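ComZ (Thermus thermophilus, PDB 6QVI) is a competence-associated pilin that probably acts as a DNA receptor at the pilus tip during natural DNA uptake. Local coordinates at residues A[239-242]-A[243-247]; A[459-462]-A[463-466]; A[283-286]-A[287-290]. One frame throughout, in Å; residues are numbered along the deposited sequence.

In the fold
All three contacts are local turns between consecutive residues. Their centres lie 30 to 33 Å apart and none touches another. Contacts 1 and 2 each sit where the chain passes from one strand to another in the beta-solenoid domain: contact 1 joins strands 237-239 and 246-247, and contact 2 joins strands 457-461 and 465-467. Contact 2 is the buried one, with a single backbone bond and valine-asparagine packing. Contact 1 is partly buried and combines a backbone NH-to-carboxylate bond with a weak salt bridge between a buried aspartate and an exposed arginine. Contact 3, also partly buried, lies in the long loop before helix 294-301. There serine oxygens and backbone NH groups do the work, beside a disulfide cysteine.

Contact 1: A[239-242]-A[243-247]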
loop_
_atom_site.group_PDB
_atom_site.type_symbol
_atom_site.label_atom_id
_atom_site.label_comp_id
_atom_site.label_asym_id
_atom_site.label_seq_id
_atom_site.Cartn_x
_atom_site.Cartn_y
_atom_site.Cartn_z
ATOM N N VAL A 239 -3.861 -3.001 -18.107
ATOM C CA VAL A 239 -2.578 -2.725 -18.752
ATOM C C VAL A 239 -2.738 -1.695 -19.855
ATOM O O VAL A 239 -3.496 -1.920 -20.806
ATOM C CB VAL A 239 -1.948 -4.011 -19.326
ATOM C CG1 VAL A 239 -0.748 -3.683 -20.230
ATOM C CG2 VAL A 239 -1.545 -4.944 -18.211
ATOM N N GLY A 240 -1.961 -0.614 -19.775
ATOM C CA GLY A 240 -1.795 0.329 -20.879
ATOM C C GLY A 240 -3.096 0.964 -21.371
ATOM O O GLY A 240 -3.995 1.311 -20.600
ATOM N N ARG A 241 -3.192 1.106 -22.691
ATOM C CA ARG A 241 -4.250 1.836 -23.365
ATOM C C ARG A 241 -5.544 1.058 -23.513
ATOM O O ARG A 241 -6.483 1.584 -24.113
ATOM C CB ARG A 241 -3.755 2.297 -24.740
ATOM C CG ARG A 241 -2.868 3.524 -24.606
ATOM C CD ARG A 241 -2.030 3.815 -25.816
ATOM N NE ARG A 241 -1.111 2.718 -26.038
ATOM C CZ ARG A 241 -0.238 2.649 -27.034
ATOM N NH1 ARG A 241 -0.120 3.644 -27.923
ATOM N NH2 ARG A 241 0.514 1.564 -27.130
ATOM N N GLY A 242 -5.649 -0.137 -22.984
ATOM C CA GLY A 242 -6.808 -0.961 -23.252
ATOM C C GLY A 242 -6.459 -2.436 -23.224
ATOM O O GLY A 242 -5.333 -2.829 -22.953
ATOM N N ALA A 243 -7.463 -3.253 -23.518
ATOM C CA ALA A 243 -7.218 -4.684 -23.617
ATOM C C ALA A 243 -6.288 -5.052 -24.775
ATOM O O ALA A 243 -5.774 -6.162 -24.805
ATOM C CB ALA A 243 -8.540 -5.431 -23.775
ATOM N N GLN A 244 -6.091 -4.137 -25.731
ATOM C CA GLN A 244 -5.211 -4.366 -26.874
ATOM C C GLN A 244 -3.789 -4.687 -26.397
ATOM O O GLN A 244 -3.084 -5.506 -27.015
ATOM C CB GLN A 244 -5.148 -3.143 -27.762
ATOM C CG GLN A 244 -6.450 -2.476 -28.041
ATOM C CD GLN A 244 -6.751 -1.455 -26.988
ATOM O OE1 GLN A 244 -7.792 -1.483 -26.326
ATOM N NE2 GLN A 244 -5.820 -0.536 -26.815
ATOM N N ASP A 245 -3.327 -4.031 -25.328
ATOM C CA ASP A 245 -1.944 -4.139 -24.887
ATOM C C ASP A 245 -1.716 -5.303 -23.933
ATOM O O ASP A 245 -0.684 -5.353 -23.256
ATOM C CB ASP A 245 -1.494 -2.823 -24.233
ATOM C CG ASP A 245 -1.557 -1.632 -25.200
ATOM O OD1 ASP A 245 -1.633 -0.475 -24.722
ATOM O OD2 ASP A 245 -1.546 -1.858 -26.430
ATOM N N ILE A 246 -2.657 -6.240 -23.883
ATOM C CA ILE A 246 -2.489 -7.507 -23.191
ATOM C C ILE A 246 -2.338 -8.561 -24.283
ATOM O O ILE A 246 -3.327 -9.050 -24.818
ATOM C CB ILE A 246 -3.656 -7.759 -22.224
ATOM C CG1 ILE A 246 -3.763 -6.572 -21.261
ATOM C CG2 ILE A 246 -3.472 -9.030 -21.451
ATOM C CD1 ILE A 246 -4.904 -6.666 -20.297
ATOM N N THR A 247 -1.098 -8.817 -24.697
ATOM C CA THR A 247 -0.695 -9.751 -25.741
ATOM C C THR A 247 -0.303 -11.116 -25.163
ATOM O O THR A 247 0.107 -11.236 -24.001
ATOM C CB THR A 247 0.510 -9.133 -26.498
ATOM O OG1 THR A 247 0.122 -7.948 -27.209
ATOM C CG2 THR A 247 1.244 -10.096 -27.426
#
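The carboxylate of Asp245 meets the guanidinium of Arg241 at an edge: OD1 lies near the guanidinium plane, 3.5 Å from NE, in a salt bridge whose hydrogen bond is weak. The two planes are inclined by 44°, so the groups neither stack nor lie coplanar. The same OD1 takes a stronger bond from the backbone, Arg241 N to Asp245 OD1 at 3.0 Å, received on the anti side of the carboxylate and 29° out of its plane. One oxygen thus holds both the backbone and the side chain of Arg241. The other, OD2, pairs with Lys218, while the guanidinium's stronger partner is Asp170, met through NH2; the two cations beside Asp245 would probably favour the ionised form of this buried aspartate.

The third flat group, the amide of Gln244, folds back over the turn because its chain bends at chi2 (88°). Its OE1 comes 3.3 Å from Gly242 CA, and NE2 makes a weak bond of 3.5 Å to Arg241 O. In the backbone, Asp245 N gives a weak bond to Gly242 O (3.3 Å), and Ile246 N reaches Ala243 O.

Where the two ends of the loop come together the contact is apolar. Val239 CB approaches Ile246 CG1 at 3.7 Å. Ile246 also touches Val251, and Val239 touches Ile219.

Gly240 and Gly242 both have positive phi, and Gly240 begins the bend of a type II' beta turn from Val239 to Gly242. A short 3-10 segment at 243-244 follows. Strand 237-239 pairs in parallel with 212-214 and 265-266, whereas 246-247 pairs in parallel with 218-221: the arrangement is consistent with a corner between faces of the beta-solenoid domain.

Contact 2: A[459-462]-A[463-466]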
loop_
_atom_site.group_PDB
_atom_site.type_symbol
_atom_site.label_atom_id
_atom_site.label_comp_id
_atom_site.label_asym_id
_atom_site.label_seq_id
_atom_site.Cartn_x
_atom_site.Cartn_y
_atom_site.Cartn_z
ATOM N N ARG A 459 17.868 -7.023 -5.959
ATOM C CA ARG A 459 18.309 -8.336 -6.375
ATOM C C ARG A 459 18.016 -9.362 -5.342
ATOM O O ARG A 459 18.006 -9.095 -4.180
ATOM C CB ARG A 459 19.795 -8.369 -6.646
ATOM C CG ARG A 459 20.222 -7.540 -7.828
ATOM C CD ARG A 459 21.627 -7.844 -8.274
ATOM N NE ARG A 459 21.909 -7.128 -9.497
ATOM C CZ ARG A 459 22.153 -5.843 -9.536
ATOM N NH1 ARG A 459 22.154 -5.161 -8.424
ATOM N NH2 ARG A 459 22.386 -5.239 -10.674
ATOM N N VAL A 460 17.795 -10.572 -5.797
ATOM C CA VAL A 460 17.492 -11.660 -4.918
ATOM C C VAL A 460 17.963 -12.929 -5.598
ATOM O O VAL A 460 18.077 -12.993 -6.796
ATOM C CB VAL A 460 16.010 -11.679 -4.635
ATOM C CG1 VAL A 460 15.258 -12.018 -5.884
ATOM C CG2 VAL A 460 15.660 -12.585 -3.493
ATOM N N VAL A 461 18.298 -13.919 -4.808
ATOM C CA VAL A 461 18.801 -15.192 -5.290
ATOM C C VAL A 461 17.660 -16.203 -5.371
ATOM O O VAL A 461 16.731 -16.181 -4.548
ATOM C CB VAL A 461 19.914 -15.669 -4.346
ATOM C CG1 VAL A 461 21.244 -14.961 -4.670
ATOM C CG2 VAL A 461 19.499 -15.278 -2.946
ATOM N N LYS A 462 17.717 -17.088 -6.370
ATOM C CA LYS A 462 16.777 -18.204 -6.446
ATOM C C LYS A 462 16.657 -18.907 -5.095
ATOM O O LYS A 462 17.660 -19.184 -4.439
ATOM C CB LYS A 462 17.251 -19.223 -7.491
ATOM C CG LYS A 462 18.018 -18.659 -8.672
ATOM C CD LYS A 462 18.822 -19.776 -9.398
ATOM C CE LYS A 462 18.789 -19.611 -10.938
ATOM N NZ LYS A 462 18.924 -20.889 -11.687
ATOM N N GLY A 463 15.433 -19.181 -4.672
ATOM C CA GLY A 463 15.198 -19.967 -3.473
ATOM C C GLY A 463 14.841 -19.172 -2.245
ATOM O O GLY A 463 14.282 -19.736 -1.292
ATOM N N ASN A 464 15.187 -17.900 -2.231
ATOM C CA ASN A 464 14.954 -17.030 -1.096
ATOM C C ASN A 464 13.648 -16.300 -1.289
ATOM O O ASN A 464 13.260 -15.975 -2.414
ATOM C CB ASN A 464 16.136 -16.063 -0.979
ATOM C CG ASN A 464 17.460 -16.829 -0.949
ATOM O OD1 ASN A 464 17.778 -17.527 -1.898
ATOM N ND2 ASN A 464 18.232 -16.655 0.084
ATOM N N VAL A 465 12.962 -16.059 -0.188
ATOM C CA VAL A 465 11.644 -15.452 -0.218
ATOM C C VAL A 465 11.650 -14.212 0.667
ATOM O O VAL A 465 12.258 -14.195 1.742
ATOM C CB VAL A 465 10.546 -16.484 0.163
ATOM C CG1 VAL A 465 10.756 -17.041 1.534
ATOM C CG2 VAL A 465 9.151 -15.881 0.054
ATOM N N LEU A 466 11.006 -13.156 0.185
ATOM C CA LEU A 466 10.869 -11.913 0.926
ATOM C C LEU A 466 9.403 -11.712 1.242
ATOM O O LEU A 466 8.554 -11.776 0.341
ATOM C CB LEU A 466 11.404 -10.727 0.137
ATOM C CG LEU A 466 11.094 -9.378 0.747
ATOM C CD1 LEU A 466 11.705 -9.265 2.147
ATOM C CD2 LEU A 466 11.696 -8.404 -0.159
#
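Hydrogen bonding across the turn from Val461 to Asn464 comes down to one backbone link, Asn464 N to Val461 O at 3.3 Å. The N-H...O angle is 165°, but the donor stands 30° out of the carbonyl plane, so the bond is straight at the hydrogen and tilted at the acceptor. It closes a type II beta turn, in which Gly463 holds the third position with positive phi.

The hydrogen bond of the Asn464 side-chain amide goes outside the turn. With CG beside its own backbone N (chi1 -53°), the amide turns back over the start of the turn, and ND2 donates to Gly445 O, a bond consistent with the modelled rotation of the amide. OD1 lies close to Val461 O and Lys462 O, which are acceptors too and form no bond with it.

Apolar packing is supplied by valines. CG2 of Val461 sits over one face of the Asn464 amide, and Asn464 CB lies 4.0 Å from the same methyl. One residue earlier, Val460 CG2 approaches Asn464 CB at 4.3 Å, while Val460 also packs on Ala492 of strand 491-496. Methyls of two successive valines therefore lie on the same side of the Asn464 amide plane, one over the amide and one near CB.

The charged end of Lys462 finds its partner outside the turn, where NZ bonds to Gln490 OE1.

Strand 457-461 pairs in parallel with 441-443 and 474-478, and 465-467 with 447-449 and 491-496, consistent with a corner of the solenoid. The chemistry implies a turn suited by one backbone bond and the positive phi of its glycine, while the asparagine amide spends its donor on Gly445, beyond the turn itself.

Contact 3: A[283-286]-A[287-290]; sequences LDSD and ACSA
Leu283 lays its CD2 methyl against the beta carbon of Cys288, 4.1 Å from CB. The leucine also touches Pro277, Pro509 and Trp294, and Cys288 too rests on Trp294, so this apolar side of the loop faces helix 294-301.

Ser285 supplies the polar half. A chi1 of 78° stands its OG between the backbone N and the carbonyl carbon, turned toward the NH groups that follow. Cys288 N donates to this OG at 2.9 Å, with an N-H...O angle of 143°. Ala287 N adds a weaker bond to the same oxygen, 3.3 Å long and bent to 130°. The backbone carbonyl of Ser285 is met by three donors, each weakly: Cys288 N at 3.1 Å, Ser289 N at 3.0 Å and the Ser289 hydroxyl, OG to Ser285 O, at 3.3 Å. Cys288 N is thus shared between the two oxygens of one serine, and of these bonds only Cys288 N to OG is not weak.

Asp286, which is exposed, makes a long, weak ion pair with Lys501. Cys288 forms the disulfide with Cys297 and so ties the bend covalently to helix 294-301. The side-chain oxygen of Ser285 receives the NH groups two and three residues on, and its carbonyl those three and four on, the pattern of an ST motif.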
loop_
_atom_site.group_PDB
_atom_site.type_symbol
_atom_site.label_atom_id
_atom_site.label_comp_id
_atom_site.label_asym_id
_atom_site.label_seq_id
_atom_site.Cartn_x
_atom_site.Cartn_y
_atom_site.Cartn_z
ATOM N N LEU A 283 6.863 13.417 -1.444
ATOM C CA LEU A 283 6.190 12.150 -1.196
ATOM C C LEU A 283 4.990 12.502 -0.334
ATOM O O LEU A 283 5.138 12.839 0.845
ATOM C CB LEU A 283 7.128 11.190 -0.477
ATOM C CG LEU A 283 6.543 9.887 0.065
ATOM C CD1 LEU A 283 6.413 8.871 -1.089
ATOM C CD2 LEU A 283 7.394 9.337 1.213
ATOM N N ASP A 284 3.798 12.414 -0.873
ATOM C CA ASP A 284 2.717 12.953 -0.082
ATOM C C ASP A 284 2.249 11.746 0.730
ATOM O O ASP A 284 1.653 10.802 0.191
ATOM C CB ASP A 284 1.604 13.555 -0.931
ATOM C CG ASP A 284 0.484 14.113 -0.090
ATOM O OD1 ASP A 284 0.769 15.143 0.571
ATOM O OD2 ASP A 284 -0.605 13.500 0.030
ATOM N N SER A 285 2.537 11.781 2.024
ATOM C CA SER A 285 2.253 10.706 2.953
ATOM C C SER A 285 2.003 11.380 4.284
ATOM O O SER A 285 2.409 12.531 4.498
ATOM C CB SER A 285 3.432 9.775 3.087
ATOM O OG SER A 285 4.401 10.370 3.946
ATOM N N ASP A 286 1.427 10.631 5.221
ATOM C CA ASP A 286 1.049 11.274 6.478
ATOM C C ASP A 286 2.257 11.844 7.188
ATOM O O ASP A 286 2.143 12.879 7.850
ATOM C CB ASP A 286 0.296 10.308 7.400
ATOM C CG ASP A 286 -1.118 9.990 6.901
ATOM O OD1 ASP A 286 -1.734 10.852 6.238
ATOM O OD2 ASP A 286 -1.603 8.865 7.165
ATOM N N ALA A 287 3.438 11.251 6.989
ATOM C CA ALA A 287 4.617 11.745 7.683
ATOM C C ALA A 287 5.428 12.704 6.842
ATOM O O ALA A 287 6.095 13.574 7.404
ATOM C CB ALA A 287 5.518 10.588 8.133
ATOM N N CYS A 288 5.354 12.628 5.517
ATOM C CA CYS A 288 6.287 13.384 4.695
ATOM C C CYS A 288 5.667 14.442 3.793
ATOM O O CYS A 288 6.415 15.115 3.070
ATOM C CB CYS A 288 7.099 12.404 3.842
ATOM S SG CYS A 288 8.261 11.410 4.814
ATOM N N SER A 289 4.375 14.749 3.940
ATOM C CA SER A 289 3.742 15.623 2.952
ATOM C C SER A 289 4.153 17.084 3.110
ATOM O O SER A 289 4.207 17.811 2.114
ATOM C CB SER A 289 2.216 15.501 3.038
ATOM O OG SER A 289 1.711 15.781 4.331
ATOM N N ALA A 290 4.482 17.525 4.330
ATOM C CA ALA A 290 4.926 18.899 4.522
ATOM C C ALA A 290 6.318 19.169 3.928
ATOM O O ALA A 290 6.625 20.322 3.602
ATOM C CB ALA A 290 4.914 19.230 6.007
#